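Long-range contact in photoreceptor-histidine kinase BphP (Stigmatella aurantiaca DW4/3-1, PDB 6BAF), which probably senses red and far-red light through a bound bilin chromophore and relays the signal through a histidine kinase that helps control cell development: residues A[162-167]-A[265-270]. Sequence-based numbering, arbitrary orientation.
Sequences YRFDAE and GKLWGL. With BLR (3-[5-[(Z)-(4-ethenyl-3-methyl-5-oxidanylidene-pyrrol-2-ylidene)methyl]-2-[[5-[(Z)-(3-ethenyl-4-methyl-5-oxidanylidene-pyrrol-2-ylidene)methyl]-3-(3-hydroxy-3-oxopropyl)-4-methyl-1H-pyrrol-2-yl]methyl]-4-methyl-1H-pyrrol-3-yl]propanoic acid), chain B.
Trp268 O is gripped twice: Phe164 N donates to it at 3.1 Å, tilted 30° from the carbonyl plane, and a water 2.8 Å from Trp268 O donates as well. The same water donates to Phe164 O and weakly accepts from Arg163 NE. Beyond this bridge, Tyr162 and Leu270 form an antiparallel hydrogen-bonded pair, bound through N and O of both residues. Arg163, its CG turned beside the carbonyl carbon (chi1 -176°) and its chain extended to NE, lies over one face of the Trp268 indole: CG sits 3.9 Å from the six-membered ring centroid in a CH-pi contact, and the guanidinium is inclined 24° to the ring. A serine in its place would probably strip the arginine chain from this indole face and cost the water its weak donor. Across the sheet, Phe164 CE2 packs 3.4 Å from Leu267 CD2, while its ring edge meets Gly269 N. Tyr162 and Leu270 turn to the side of the bound bilin (BLR), Tyr162 OH lying 3.7 Å from BLR methyl CMB and Leu270 CD1 near BLR CMA. Trp268 and Gly269, both opposite Leu261, make a classic beta bulge in the central antiparallel sheet of the GAF domain, the bilin-binding fold of phytochromes.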
loop_
_atom_site.group_PDB
_atom_site.type_symbol
_atom_site.label_atom_id
_atom_site.label_comp_id
_atom_site.label_asym_id
_atom_site.label_seq_id
_atom_site.Cartn_x
_atom_site.Cartn_y
_atom_site.Cartn_z
ATOM N N TYR A 162 22.498 6.275 4.275
ATOM C CA TYR A 162 23.905 5.920 4.359
ATOM C C TYR A 162 24.285 5.401 2.984
ATOM O O TYR A 162 23.818 4.341 2.573
ATOM C CB TYR A 162 24.095 4.868 5.442
ATOM C CG TYR A 162 25.552 4.504 5.732
ATOM C CD1 TYR A 162 26.357 5.347 6.511
ATOM C CD2 TYR A 162 26.112 3.322 5.235
ATOM C CE1 TYR A 162 27.686 5.019 6.806
ATOM C CE2 TYR A 162 27.459 2.975 5.524
ATOM C CZ TYR A 162 28.229 3.831 6.314
ATOM O OH TYR A 162 29.542 3.523 6.608
ATOM N N ARG A 163 25.104 6.133 2.263
ATOM C CA ARG A 163 25.405 5.790 0.889
ATOM C C ARG A 163 26.819 5.218 0.783
ATOM O O ARG A 163 27.742 5.754 1.392
ATOM C CB ARG A 163 25.288 7.028 0.005
ATOM C CG ARG A 163 25.507 6.678 -1.441
ATOM C CD ARG A 163 25.572 7.932 -2.286
ATOM N NE ARG A 163 25.679 7.539 -3.690
ATOM C CZ ARG A 163 25.567 8.386 -4.713
ATOM N NH1 ARG A 163 25.335 9.689 -4.483
ATOM N NH2 ARG A 163 25.666 7.918 -5.957
ATOM N N PHE A 164 26.984 4.136 0.011
ATOM C CA PHE A 164 28.274 3.474 -0.172
ATOM C C PHE A 164 29.036 4.083 -1.342
ATOM O O PHE A 164 28.458 4.364 -2.395
ATOM C CB PHE A 164 28.092 1.970 -0.425
ATOM C CG PHE A 164 27.471 1.199 0.753
ATOM C CD1 PHE A 164 28.194 0.970 1.925
ATOM C CD2 PHE A 164 26.164 0.707 0.667
ATOM C CE1 PHE A 164 27.639 0.289 3.009
ATOM C CE2 PHE A 164 25.571 0.006 1.739
ATOM C CZ PHE A 164 26.305 -0.216 2.933
ATOM N N ASP A 165 30.348 4.246 -1.183
ATOM C CA ASP A 165 31.130 4.651 -2.332
ATOM C C ASP A 165 31.723 3.415 -3.016
ATOM O O ASP A 165 31.321 2.269 -2.734
ATOM C CB ASP A 165 32.191 5.691 -1.909
ATOM C CG ASP A 165 33.295 5.109 -1.014
ATOM O OD1 ASP A 165 33.441 3.853 -0.883
ATOM O OD2 ASP A 165 34.043 5.929 -0.420
ATOM N N ALA A 166 32.760 3.636 -3.821
ATOM C CA ALA A 166 33.227 2.719 -4.868
ATOM C C ALA A 166 33.666 1.240 -4.630
ATOM O O ALA A 166 33.590 0.515 -5.624
ATOM C CB ALA A 166 34.345 3.418 -5.636
ATOM N N GLU A 167 34.105 0.643 -3.513
ATOM C CA GLU A 167 34.984 0.913 -2.368
ATOM C C GLU A 167 34.340 0.552 -1.014
ATOM O O GLU A 167 35.014 0.018 -0.119
ATOM C CB GLU A 167 35.519 2.286 -2.314
ATOM C CG GLU A 167 36.755 2.143 -1.416
ATOM C CD GLU A 167 37.964 2.897 -1.920
ATOM O OE1 GLU A 167 37.992 3.131 -3.151
ATOM O OE2 GLU A 167 38.868 3.246 -1.085
ATOM N N GLY A 265 20.633 -3.903 -9.166
ATOM C CA GLY A 265 20.922 -5.187 -8.535
ATOM C C GLY A 265 22.065 -5.187 -7.531
ATOM O O GLY A 265 22.498 -6.257 -7.083
ATOM N N LYS A 266 22.543 -4.026 -7.120
ATOM C CA LYS A 266 23.696 -3.946 -6.245
ATOM C C LYS A 266 23.380 -2.980 -5.114
ATOM O O LYS A 266 22.630 -2.019 -5.312
ATOM C CB LYS A 266 24.920 -3.535 -7.088
ATOM C CG LYS A 266 25.990 -2.762 -6.380
ATOM C CD LYS A 266 27.257 -2.655 -7.256
ATOM C CE LYS A 266 28.105 -1.431 -6.902
ATOM N NZ LYS A 266 28.461 -0.680 -8.149
ATOM N N LEU A 267 23.898 -3.267 -3.913
ATOM C CA LEU A 267 23.590 -2.451 -2.746
ATOM C C LEU A 267 24.143 -1.054 -2.946
ATOM O O LEU A 267 25.302 -0.883 -3.321
ATOM C CB LEU A 267 24.173 -3.066 -1.481
ATOM C CG LEU A 267 23.787 -2.509 -0.124
ATOM C CD1 LEU A 267 22.250 -2.702 0.157
ATOM C CD2 LEU A 267 24.649 -3.228 0.973
ATOM N N TRP A 268 23.283 -0.055 -2.772
ATOM C CA TRP A 268 23.604 1.345 -3.019
ATOM C C TRP A 268 23.779 2.121 -1.732
ATOM O O TRP A 268 24.574 3.066 -1.671
ATOM C CB TRP A 268 22.469 1.987 -3.840
ATOM C CG TRP A 268 22.655 3.434 -4.270
ATOM C CD1 TRP A 268 23.193 3.888 -5.460
ATOM C CD2 TRP A 268 22.313 4.606 -3.514
ATOM N NE1 TRP A 268 23.165 5.266 -5.487
ATOM C CE2 TRP A 268 22.622 5.726 -4.314
ATOM C CE3 TRP A 268 21.724 4.815 -2.261
ATOM C CZ2 TRP A 268 22.394 7.023 -3.888
ATOM C CZ3 TRP A 268 21.510 6.088 -1.843
ATOM C CH2 TRP A 268 21.832 7.191 -2.663
ATOM N N GLY A 269 23.095 1.685 -0.688
ATOM C CA GLY A 269 22.985 2.481 0.507
ATOM C C GLY A 269 22.011 1.807 1.433
ATOM O O GLY A 269 21.500 0.721 1.156
ATOM N N LEU A 270 21.797 2.457 2.563
ATOM C CA LEU A 270 20.862 1.972 3.554
ATOM C C LEU A 270 20.048 3.162 4.019
ATOM O O LEU A 270 20.559 4.278 4.072
ATOM C CB LEU A 270 21.548 1.368 4.801
ATOM C CG LEU A 270 22.515 0.184 4.715
ATOM C CD1 LEU A 270 22.918 -0.128 6.151
ATOM C CD2 LEU A 270 21.845 -1.010 4.095
HETATM C CHA BLR B . 25.959 -4.366 10.594
HETATM N NA BLR B . 26.724 -1.965 10.852
HETATM C C1A BLR B . 25.780 -2.871 10.557
HETATM C C2A BLR B . 24.588 -2.235 10.199
HETATM C C3A BLR B . 24.811 -0.906 10.248
HETATM C C4A BLR B . 26.140 -0.750 10.671
HETATM C CMA BLR B . 23.760 0.188 9.892
HETATM C CAA BLR B . 23.298 -2.955 9.803
HETATM C CBA BLR B . 22.469 -3.424 11.027
HETATM C CGA BLR B . 21.701 -2.263 11.677
HETATM O O1A BLR B . 20.868 -1.644 10.952
HETATM O O2A BLR B . 21.880 -1.904 12.904
HETATM C CHB BLR B . 26.956 0.506 10.890
HETATM N NB BLR B . 25.258 1.988 12.014
HETATM C C1B BLR B . 26.500 1.684 11.207
HETATM C C2B BLR B . 27.123 2.990 10.883
HETATM C C3B BLR B . 26.363 4.052 11.404
HETATM C C4B BLR B . 25.177 3.510 12.123
HETATM C CMB BLR B . 28.406 3.200 10.072
HETATM O OB BLR B . 24.330 4.099 12.696
HETATM C CAB BLR B . 26.747 5.526 11.191
HETATM C CBB BLR B . 25.957 6.508 11.560
HETATM N NC BLR B . 30.976 -3.392 12.680
HETATM C C1C BLR B . 32.205 -2.603 13.095
HETATM C C2C BLR B . 33.327 -3.589 13.111
HETATM C C3C BLR B . 32.893 -4.885 12.727
HETATM C C4C BLR B . 31.423 -4.826 12.451
HETATM C CMC BLR B . 34.742 -3.193 13.472
HETATM O OC BLR B . 32.267 -1.453 13.368
HETATM C CAC BLR B . 33.774 -6.146 12.632
HETATM C CBC BLR B . 34.908 -6.167 11.908
HETATM C CHD BLR B . 30.681 -5.826 12.085
HETATM N ND BLR B . 28.425 -4.517 11.373
HETATM C C1D BLR B . 29.245 -5.720 11.636
HETATM C C2D BLR B . 28.475 -6.933 11.412
HETATM C C3D BLR B . 27.151 -6.513 10.968
HETATM C C4D BLR B . 27.079 -5.009 10.912
HETATM C CMD BLR B . 28.999 -8.364 11.588
HETATM C CAD BLR B . 25.999 -7.436 10.631
HETATM C CBD BLR B . 25.085 -7.527 11.842
HETATM C CGD BLR B . 24.097 -8.587 11.392
HETATM O O1D BLR B . 23.358 -8.357 10.376
HETATM O O2D BLR B . 24.099 -9.709 11.985
HETATM O O HOH W 1 26.041 4.234 -3.754
#